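Thioesterase domain-containing protein (Pseudomonas aeruginosa, PDB 3F1T) probably hydrolyses acyl-CoA thioesters, as other hotdog-fold thioesterases of the PaaI type do, though its own substrate has not been established. Local coordinates at residues Pro49-Thr60 and Tyr90-Val100; Thr66-Leu75 and Phe103-Ile114. All blocks are in the same frame, centred on the assembly; numbering follows the deposited sequence.

Interaction 1: residues Pro49-Thr60 and Tyr90-Val100; sequences PESGVVHGGAIT and YMHPAEPHKDV
Gly-52 and His-97 bring the two loops together, their CA atoms 4.4 Å apart, and from there the chains run on to a second meeting where Ile-59, in the first turn of helix 56-70, faces Val-100. His-97 holds the outer end with both backbone and ring. Its backbone N donates a nearly straight hydrogen bond to Gly-52 O (2.9 Å, 162°), while its ring NE2 gives a more bent one to Glu-50 O (3.0 Å). That oxygen lies in the ring plane, yet the nitrogen stands well above the plane of the carbonyl. With CG anti to its own carbonyl carbon (chi1 -58°), the imidazole turns back over the glycine, and Gly-52 CA sits over one face, 3.5 Å from the ring centroid, as a CH-pi contact. Glycine suits this place twice over: its phi is positive (63°), and its bare CA, with no side chain in the way, lets the imidazole lie directly on it. Pro-96 CA adds a CH...O contact to the same Gly-52 O.

The inner end is largely apolar. Ile-59 CG2 packs obliquely against the phenol end of Tyr-90, 3.2 Å from Tyr-90 OH, with CZ next nearest. Its other branch carries CG1 to Val-100 CG1, the two side chains crossing at about a right angle, and reaches on toward Ala-94. Ala-120 of strand 113-121 touches both Ile-59 and Val-100. Tyr-90 OH comes 3.1 Å from Gly-56 O, and Tyr-90 O accepts a bond from Arg-108 of the third subunit.

The chemistry is thus divided: directional bonds to main-chain carbonyls fix the exposed loop end, whereas branched aliphatic groups and a tyrosine ring seat the start of the hotdog helix against the sheet.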
loop_
_atom_site.group_PDB
_atom_site.type_symbol
_atom_site.label_atom_id
_atom_site.label_comp_id
_atom_site.label_asym_id
_atom_site.label_seq_id
_atom_site.Cartn_x
_atom_site.Cartn_y
_atom_site.Cartn_z
ATOM N N PRO B 49 9.639 24.748 -18.191
ATOM C CA PRO B 49 8.669 24.285 -19.197
ATOM C C PRO B 49 9.337 23.707 -20.451
ATOM O O PRO B 49 8.765 22.839 -21.122
ATOM C CB PRO B 49 7.858 25.553 -19.538
ATOM C CG PRO B 49 8.548 26.697 -18.839
ATOM C CD PRO B 49 9.329 26.106 -17.705
ATOM N N GLU B 50 10.573 24.132 -20.711
ATOM C CA GLU B 50 11.322 23.676 -21.881
ATOM C C GLU B 50 11.671 22.187 -21.784
ATOM O O GLU B 50 11.888 21.528 -22.805
ATOM C CB GLU B 50 12.590 24.526 -22.057
ATOM C CG GLU B 50 13.135 24.610 -23.521
ATOM C CD GLU B 50 14.587 25.123 -23.595
ATOM O OE1 GLU B 50 15.362 24.874 -22.594
ATOM O OE2 GLU B 50 14.973 25.701 -24.594
ATOM N N SER B 51 11.627 21.648 -20.565
ATOM C CA SER B 51 12.170 20.315 -20.269
ATOM C C SER B 51 11.108 19.205 -20.216
ATOM O O SER B 51 11.441 18.031 -20.047
ATOM C CB SER B 51 12.963 20.337 -18.959
ATOM O OG SER B 51 14.203 20.998 -19.134
ATOM N N GLY B 52 9.837 19.603 -20.252
ATOM C CA GLY B 52 8.716 18.684 -20.471
ATOM C C GLY B 52 8.514 17.609 -19.412
ATOM O O GLY B 52 7.827 16.615 -19.655
ATOM N N VAL B 53 9.098 17.807 -18.232
ATOM C CA VAL B 53 9.003 16.819 -17.156
ATOM C C VAL B 53 7.721 16.982 -16.334
ATOM O O VAL B 53 7.429 18.060 -15.808
ATOM C CB VAL B 53 10.237 16.851 -16.221
ATOM C CG1 VAL B 53 10.067 15.863 -15.075
ATOM C CG2 VAL B 53 11.508 16.542 -17.006
ATOM N N VAL B 54 6.958 15.898 -16.237
ATOM C CA VAL B 54 5.711 15.886 -15.478
ATOM C C VAL B 54 5.944 15.608 -13.992
ATOM O O VAL B 54 6.627 14.648 -13.620
ATOM C CB VAL B 54 4.723 14.845 -16.046
ATOM C CG1 VAL B 54 3.571 14.618 -15.082
ATOM C CG2 VAL B 54 4.221 15.293 -17.409
ATOM N N HIS B 55 5.326 16.433 -13.152
ATOM C CA HIS B 55 5.374 16.264 -11.713
ATOM C C HIS B 55 4.629 14.996 -11.264
ATOM O O HIS B 55 3.454 14.786 -11.616
ATOM C CB HIS B 55 4.784 17.505 -11.041
ATOM C CG HIS B 55 4.726 17.415 -9.550
ATOM N ND1 HIS B 55 5.802 17.010 -8.788
ATOM C CD2 HIS B 55 3.738 17.727 -8.675
ATOM C CE1 HIS B 55 5.449 16.993 -7.512
ATOM N NE2 HIS B 55 4.203 17.426 -7.417
ATOM N N GLY B 56 5.272 14.223 -10.388
ATOM C CA GLY B 56 4.678 13.008 -9.839
ATOM C C GLY B 56 3.335 13.247 -9.184
ATOM O O GLY B 56 2.446 12.411 -9.274
ATOM N N GLY B 57 3.188 14.369 -8.487
ATOM C CA GLY B 57 1.926 14.673 -7.803
ATOM C C GLY B 57 0.758 14.921 -8.740
ATOM O O GLY B 57 -0.395 14.739 -8.365
ATOM N N ALA B 58 1.061 15.367 -9.957
ATOM C CA ALA B 58 0.064 15.466 -11.025
ATOM C C ALA B 58 -0.503 14.099 -11.383
ATOM O O ALA B 58 -1.715 13.945 -11.565
ATOM C CB ALA B 58 0.671 16.147 -12.276
ATOM N N ILE B 59 0.390 13.122 -11.542
ATOM C CA ILE B 59 -0.003 11.759 -11.877
ATOM C C ILE B 59 -0.770 11.070 -10.764
ATOM O O ILE B 59 -1.724 10.355 -11.038
ATOM C CB ILE B 59 1.197 10.894 -12.284
ATOM C CG1 ILE B 59 1.742 11.353 -13.636
ATOM C CG2 ILE B 59 0.793 9.426 -12.343
ATOM C CD1 ILE B 59 3.215 11.105 -13.786
ATOM N N THR B 60 -0.467 11.408 -9.513
ATOM C CA THR B 60 -1.302 10.975 -8.396
ATOM C C THR B 60 -2.731 11.453 -8.563
ATOM O O THR B 60 -3.680 10.715 -8.298
ATOM C CB THR B 60 -0.787 11.527 -7.042
ATOM O OG1 THR B 60 0.451 10.895 -6.718
ATOM C CG2 THR B 60 -1.802 11.254 -5.925
ATOM N N TYR B 90 5.266 3.432 -8.829
ATOM C CA TYR B 90 5.890 3.805 -10.094
ATOM C C TYR B 90 6.872 2.734 -10.535
ATOM O O TYR B 90 7.705 2.293 -9.749
ATOM C CB TYR B 90 6.604 5.155 -9.962
ATOM C CG TYR B 90 5.656 6.332 -9.949
ATOM C CD1 TYR B 90 5.318 6.995 -11.128
ATOM C CD2 TYR B 90 5.065 6.760 -8.768
ATOM C CE1 TYR B 90 4.368 8.007 -11.132
ATOM C CE2 TYR B 90 4.128 7.765 -8.761
ATOM C CZ TYR B 90 3.808 8.413 -9.945
ATOM O OH TYR B 90 2.899 9.457 -9.937
HETATM N N MSE B 91 6.699 2.261 -11.768
HETATM C CA MSE B 91 7.564 1.256 -12.349
HETATM C C MSE B 91 8.779 1.932 -12.951
HETATM O O MSE B 91 9.885 1.382 -12.941
HETATM C CB MSE B 91 6.831 0.510 -13.455
HETATM C CG MSE B 91 5.635 -0.290 -12.977
HETATM SE SE MSE B 91 6.128 -1.577 -11.576
HETATM C CE MSE B 91 5.340 -0.660 -10.030
ATOM N N HIS B 92 8.532 3.037 -13.639
ATOM C CA HIS B 92 9.601 3.752 -14.313
ATOM C C HIS B 92 9.168 5.179 -14.559
ATOM O O HIS B 92 7.988 5.508 -14.394
ATOM C CB HIS B 92 9.978 3.061 -15.626
ATOM C CG HIS B 92 8.921 3.149 -16.678
ATOM N ND1 HIS B 92 8.168 2.061 -17.067
ATOM C CD2 HIS B 92 8.429 4.212 -17.358
ATOM C CE1 HIS B 92 7.264 2.447 -17.950
ATOM N NE2 HIS B 92 7.419 3.741 -18.163
ATOM N N PRO B 93 10.145 6.070 -14.754
ATOM C CA PRO B 93 9.844 7.494 -14.866
ATOM C C PRO B 93 9.052 7.789 -16.134
ATOM O O PRO B 93 9.180 7.072 -17.129
ATOM C CB PRO B 93 11.229 8.147 -14.921
ATOM C CG PRO B 93 12.147 7.064 -15.395
ATOM C CD PRO B 93 11.586 5.779 -14.875
ATOM N N ALA B 94 8.151 8.759 -16.057
ATOM C CA ALA B 94 7.443 9.207 -17.244
ATOM C C ALA B 94 8.413 9.785 -18.284
ATOM O O ALA B 94 9.454 10.341 -17.928
ATOM C CB ALA B 94 6.363 10.229 -16.859
ATOM N N GLU B 95 8.105 9.600 -19.567
ATOM C CA GLU B 95 8.832 10.298 -20.634
ATOM C C GLU B 95 8.437 11.765 -20.686
ATOM O O GLU B 95 7.267 12.100 -20.495
ATOM C CB GLU B 95 8.556 9.659 -21.992
ATOM C CG GLU B 95 9.057 8.238 -22.119
ATOM C CD GLU B 95 8.388 7.491 -23.257
ATOM O OE1 GLU B 95 8.505 7.953 -24.416
ATOM O OE2 GLU B 95 7.702 6.473 -22.990
ATOM N N PRO B 96 9.417 12.653 -20.903
ATOM C CA PRO B 96 9.103 14.075 -21.006
ATOM C C PRO B 96 8.375 14.425 -22.302
ATOM O O PRO B 96 8.408 13.655 -23.254
ATOM C CB PRO B 96 10.482 14.747 -20.954
ATOM C CG PRO B 96 11.448 13.689 -21.372
ATOM C CD PRO B 96 10.870 12.405 -20.865
ATOM N N HIS B 97 7.636 15.530 -22.287
ATOM C CA HIS B 97 6.929 16.022 -23.475
ATOM C C HIS B 97 5.922 15.026 -24.036
ATOM O O HIS B 97 5.669 15.007 -25.241
ATOM C CB HIS B 97 7.919 16.447 -24.575
ATOM C CG HIS B 97 8.884 17.507 -24.145
ATOM N ND1 HIS B 97 10.204 17.235 -23.847
ATOM C CD2 HIS B 97 8.716 18.836 -23.938
ATOM C CE1 HIS B 97 10.811 18.353 -23.488
ATOM N NE2 HIS B 97 9.934 19.342 -23.551
ATOM N N LYS B 98 5.316 14.229 -23.159
ATOM C CA LYS B 98 4.277 13.297 -23.579
ATOM C C LYS B 98 3.119 13.296 -22.594
ATOM O O LYS B 98 3.326 13.305 -21.384
ATOM C CB LYS B 98 4.846 11.883 -23.742
ATOM C CG LYS B 98 5.454 11.609 -25.128
ATOM C CD LYS B 98 5.983 10.189 -25.243
ATOM C CE LYS B 98 6.934 10.073 -26.412
ATOM N NZ LYS B 98 7.610 8.735 -26.481
ATOM N N ASP B 99 1.898 13.356 -23.116
ATOM C CA ASP B 99 0.709 13.284 -22.266
ATOM C C ASP B 99 0.696 11.983 -21.471
ATOM O O ASP B 99 1.114 10.937 -21.977
ATOM C CB ASP B 99 -0.565 13.397 -23.097
ATOM C CG ASP B 99 -0.845 14.816 -23.550
ATOM O OD1 ASP B 99 -0.156 15.760 -23.084
ATOM O OD2 ASP B 99 -1.800 14.993 -24.330
ATOM N N VAL B 100 0.141 12.035 -20.259
ATOM C CA VAL B 100 -0.044 10.828 -19.447
ATOM C C VAL B 100 -1.505 10.398 -19.400
ATOM O O VAL B 100 -2.392 11.187 -19.044
ATOM C CB VAL B 100 0.501 11.009 -17.995
ATOM C CG1 VAL B 100 0.450 9.684 -17.223
ATOM C CG2 VAL B 100 1.918 11.548 -18.025
#

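Interaction 2: residues Thr66-Leu75 and Phe103-Ile114; sequences TCGISTVCVL and FAECYRVTPNVI
Ala-104 and Thr-66 meet where the central helix of the hotdog fold lies against the concave side of its antiparallel sheet; helix 66-70 and strand 103-109 pass 7.4 Å apart at 42°. Such close packing suits small residues. The Ala-104 methyl is a low bump among Thr-66, Cys-67 and Ser-70: Thr-66 CG2 lies 3.7 Å from Ala-104 CB, and Cys-67 SG flanks it. Thr-66 OG1 is turned away to bond Leu-62 O within the helix.

Farther along, Cys-106 SG fits beside Ser-70 and Thr-71, 3.3 Å from Ser-70 O and close to Thr-71 CA. The single SG atom, with CB beneath it, is slim enough to lie against the backbone of these two residues. Ser-70 OG bonds back to Cys-67 O and also to Thr-116 OG1 of the adjoining strand, so this small polar group is satisfied inside the interface.

Beyond Thr-71 larger aliphatic side chains take over the packing. Val-74 sits over Cys-106 and Val-109, with CG1 against Cys-106 CB and CG2 meeting Val-109 CG2 tip to tip at 3.8 Å. Ile-114, from the next strand, extends its chain fully (chi2 -180°) and thereby pushes CD1 into a hollow between Thr-71, Val-74 and Leu-75, where it lies 3.7 Å from both Val-74 CG2 and Leu-75 CD2.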
loop_
_atom_site.group_PDB
_atom_site.type_symbol
_atom_site.label_atom_id
_atom_site.label_comp_id
_atom_site.label_asym_id
_atom_site.label_seq_id
_atom_site.Cartn_x
_atom_site.Cartn_y
_atom_site.Cartn_z
ATOM N N THR B 66 -8.933 9.207 -11.706
ATOM C CA THR B 66 -9.345 8.110 -12.572
ATOM C C THR B 66 -10.048 6.984 -11.806
ATOM O O THR B 66 -11.074 6.476 -12.256
ATOM C CB THR B 66 -8.146 7.560 -13.396
ATOM O OG1 THR B 66 -7.652 8.589 -14.257
ATOM C CG2 THR B 66 -8.568 6.394 -14.255
ATOM N N CYS B 67 -9.413 6.462 -10.756
ATOM C CA CYS B 67 -10.038 5.420 -9.923
ATOM C C CYS B 67 -11.374 5.856 -9.321
ATOM O O CYS B 67 -12.364 5.124 -9.359
ATOM C CB CYS B 67 -9.093 4.981 -8.804
ATOM S SG CYS B 67 -7.580 4.162 -9.369
ATOM N N GLY B 68 -11.399 7.044 -8.732
ATOM C CA GLY B 68 -12.652 7.583 -8.202
ATOM C C GLY B 68 -13.754 7.576 -9.241
ATOM O O GLY B 68 -14.881 7.111 -8.984
ATOM N N ILE B 69 -13.448 8.085 -10.430
ATOM C CA ILE B 69 -14.502 8.281 -11.414
ATOM C C ILE B 69 -14.919 6.979 -12.089
ATOM O O ILE B 69 -16.022 6.862 -12.622
ATOM C CB ILE B 69 -14.097 9.338 -12.451
ATOM C CG1 ILE B 69 -13.997 10.711 -11.781
ATOM C CG2 ILE B 69 -15.113 9.390 -13.576
ATOM C CD1 ILE B 69 -13.679 11.834 -12.757
ATOM N N SER B 70 -14.035 5.994 -12.067
ATOM C CA SER B 70 -14.325 4.697 -12.668
ATOM C C SER B 70 -15.432 3.954 -11.941
ATOM O O SER B 70 -16.041 3.041 -12.502
ATOM C CB SER B 70 -13.062 3.831 -12.727
ATOM O OG SER B 70 -12.770 3.275 -11.460
ATOM N N THR B 71 -15.798 4.435 -10.756
ATOM C CA THR B 71 -16.968 3.901 -10.058
ATOM C C THR B 71 -18.246 4.101 -10.864
ATOM O O THR B 71 -19.222 3.392 -10.645
ATOM C CB THR B 71 -17.155 4.536 -8.660
ATOM O OG1 THR B 71 -17.325 5.952 -8.795
ATOM C CG2 THR B 71 -15.949 4.276 -7.791
ATOM N N VAL B 72 -18.253 5.078 -11.780
ATOM C CA VAL B 72 -19.440 5.349 -12.587
ATOM C C VAL B 72 -19.749 4.121 -13.423
ATOM O O VAL B 72 -20.902 3.882 -13.798
ATOM C CB VAL B 72 -19.306 6.596 -13.508
ATOM C CG1 VAL B 72 -18.992 7.858 -12.706
ATOM C CG2 VAL B 72 -18.270 6.367 -14.623
ATOM N N CYS B 73 -18.737 3.290 -13.630
ATOM C CA CYS B 73 -18.875 2.163 -14.529
ATOM C C CYS B 73 -19.727 1.092 -13.901
ATOM O O CYS B 73 -20.126 0.157 -14.579
ATOM C CB CYS B 73 -17.517 1.579 -14.896
ATOM S SG CYS B 73 -16.455 2.745 -15.773
ATOM N N VAL B 74 -19.872 1.136 -12.578
ATOM C CA VAL B 74 -20.605 0.085 -11.882
ATOM C C VAL B 74 -21.827 0.560 -11.117
ATOM O O VAL B 74 -22.579 -0.254 -10.602
ATOM C CB VAL B 74 -19.711 -0.736 -10.938
ATOM C CG1 VAL B 74 -18.680 -1.518 -11.734
ATOM C CG2 VAL B 74 -19.055 0.165 -9.887
ATOM N N LEU B 75 -21.936 1.860 -10.901
ATOM C CA LEU B 75 -23.043 2.386 -10.127
ATOM C C LEU B 75 -24.191 2.755 -11.039
ATOM O O LEU B 75 -23.975 3.293 -12.126
ATOM C CB LEU B 75 -22.600 3.588 -9.303
ATOM C CG LEU B 75 -21.557 3.240 -8.244
ATOM C CD1 LEU B 75 -21.199 4.457 -7.420
ATOM C CD2 LEU B 75 -22.088 2.117 -7.350
ATOM N N PHE B 103 -5.830 4.766 -16.740
ATOM C CA PHE B 103 -6.956 3.852 -16.905
ATOM C C PHE B 103 -7.278 3.182 -15.571
ATOM O O PHE B 103 -6.377 2.911 -14.773
ATOM C CB PHE B 103 -6.627 2.786 -17.947
ATOM C CG PHE B 103 -7.634 1.673 -18.010
ATOM C CD1 PHE B 103 -7.453 0.514 -17.276
ATOM C CD2 PHE B 103 -8.813 1.835 -18.716
ATOM C CE1 PHE B 103 -8.417 -0.479 -17.256
ATOM C CE2 PHE B 103 -9.762 0.828 -18.743
ATOM C CZ PHE B 103 -9.563 -0.333 -18.006
ATOM N N ALA B 104 -8.569 3.008 -15.290
ATOM C CA ALA B 104 -8.990 2.189 -14.157
ATOM C C ALA B 104 -10.248 1.384 -14.441
ATOM O O ALA B 104 -11.122 1.806 -15.209
ATOM C CB ALA B 104 -9.178 3.039 -12.914
ATOM N N GLU B 105 -10.412 0.311 -13.682
ATOM C CA GLU B 105 -11.531 -0.588 -13.854
ATOM C C GLU B 105 -11.897 -1.107 -12.462
ATOM O O GLU B 105 -11.021 -1.549 -11.730
ATOM C CB GLU B 105 -11.096 -1.759 -14.741
ATOM C CG GLU B 105 -12.238 -2.710 -15.122
ATOM C CD GLU B 105 -11.759 -3.901 -15.964
ATOM O OE1 GLU B 105 -10.639 -4.427 -15.696
ATOM O OE2 GLU B 105 -12.527 -4.324 -16.868
ATOM N N CYS B 106 -13.171 -1.012 -12.085
ATOM C CA CYS B 106 -13.668 -1.645 -10.856
ATOM C C CYS B 106 -13.601 -3.164 -10.935
ATOM O O CYS B 106 -14.052 -3.752 -11.914
ATOM C CB CYS B 106 -15.101 -1.209 -10.566
ATOM S SG CYS B 106 -15.268 0.566 -10.427
ATOM N N TYR B 107 -13.015 -3.797 -9.921
ATOM C CA TYR B 107 -12.863 -5.250 -9.925
ATOM C C TYR B 107 -13.630 -5.928 -8.782
ATOM O O TYR B 107 -13.893 -7.137 -8.830
ATOM C CB TYR B 107 -11.383 -5.648 -9.914
ATOM C CG TYR B 107 -10.651 -5.299 -8.640
ATOM C CD1 TYR B 107 -10.625 -6.182 -7.562
ATOM C CD2 TYR B 107 -9.946 -4.109 -8.523
ATOM C CE1 TYR B 107 -10.013 -5.844 -6.380
ATOM C CE2 TYR B 107 -9.250 -3.801 -7.359
ATOM C CZ TYR B 107 -9.228 -4.707 -6.326
ATOM O OH TYR B 107 -8.559 -4.403 -5.163
ATOM N N ARG B 108 -14.085 -5.131 -7.812
ATOM C CA ARG B 108 -15.001 -5.631 -6.792
ATOM C C ARG B 108 -15.916 -4.544 -6.254
ATOM O O ARG B 108 -15.479 -3.410 -5.995
ATOM C CB ARG B 108 -14.247 -6.280 -5.627
ATOM C CG ARG B 108 -15.174 -7.081 -4.708
ATOM C CD ARG B 108 -14.499 -7.465 -3.417
ATOM N NE ARG B 108 -13.351 -8.335 -3.655
ATOM C CZ ARG B 108 -12.092 -7.947 -3.513
ATOM N NH1 ARG B 108 -11.829 -6.731 -3.049
ATOM N NH2 ARG B 108 -11.105 -8.806 -3.733
ATOM N N VAL B 109 -17.185 -4.906 -6.094
ATOM C CA VAL B 109 -18.214 -4.021 -5.558
ATOM C C VAL B 109 -18.917 -4.718 -4.408
ATOM O O VAL B 109 -19.463 -5.797 -4.581
ATOM C CB VAL B 109 -19.268 -3.674 -6.625
ATOM C CG1 VAL B 109 -20.315 -2.728 -6.052
ATOM C CG2 VAL B 109 -18.592 -3.047 -7.850
ATOM N N THR B 110 -18.816 -4.144 -3.213
ATOM C CA THR B 110 -19.659 -4.549 -2.095
ATOM C C THR B 110 -20.748 -3.494 -1.862
ATOM O O THR B 110 -20.800 -2.500 -2.578
ATOM C CB THR B 110 -18.817 -4.773 -0.817
ATOM O OG1 THR B 110 -18.422 -3.510 -0.265
ATOM C CG2 THR B 110 -17.557 -5.578 -1.132
ATOM N N PRO B 111 -21.684 -3.759 -0.935
ATOM C CA PRO B 111 -22.749 -2.801 -0.701
ATOM C C PRO B 111 -22.288 -1.366 -0.413
ATOM O O PRO B 111 -22.952 -0.418 -0.844
ATOM C CB PRO B 111 -23.488 -3.403 0.488
ATOM C CG PRO B 111 -23.344 -4.862 0.277
ATOM C CD PRO B 111 -21.962 -5.051 -0.280
ATOM N N ASN B 112 -21.142 -1.200 0.248
ATOM C CA ASN B 112 -20.661 0.147 0.587
ATOM C C ASN B 112 -19.243 0.500 0.133
ATOM O O ASN B 112 -18.783 1.622 0.336
ATOM C CB ASN B 112 -20.840 0.435 2.078
ATOM C CG ASN B 112 -22.303 0.573 2.470
ATOM O OD1 ASN B 112 -22.966 1.541 2.090
ATOM N ND2 ASN B 112 -22.850 -0.456 3.106
ATOM N N VAL B 113 -18.572 -0.425 -0.543
ATOM C CA VAL B 113 -17.196 -0.192 -0.962
ATOM C C VAL B 113 -17.002 -0.662 -2.397
ATOM O O VAL B 113 -17.572 -1.677 -2.810
ATOM C CB VAL B 113 -16.198 -0.936 -0.051
ATOM C CG1 VAL B 113 -14.772 -0.510 -0.371
ATOM C CG2 VAL B 113 -16.521 -0.705 1.414
ATOM N N ILE B 114 -16.292 0.138 -3.186
ATOM C CA ILE B 114 -15.863 -0.266 -4.530
ATOM C C ILE B 114 -14.355 -0.276 -4.614
ATOM O O ILE B 114 -13.697 0.573 -4.020
ATOM C CB ILE B 114 -16.390 0.689 -5.607
ATOM C CG1 ILE B 114 -17.918 0.770 -5.510
ATOM C CG2 ILE B 114 -15.940 0.229 -6.993
ATOM C CD1 ILE B 114 -18.554 1.675 -6.529
#

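How the interactions relate
Both contacts use helix 56-70, interaction 1 at its beginning and interaction 2 at its far end, with centres about 26 Å apart on opposite sides of the chain's centre. From the N terminus the chain passes 49-60, then 66-75, then strand 83-90 and the loop 90-100, which returns to close interaction 1. It runs on through strand 100-109 into 113-121, where 103-114 closes interaction 2. The segments therefore alternate and the two closures cross rather than nest. Together they fasten the helix to the sheet near both ends. Each also touches the third subunit.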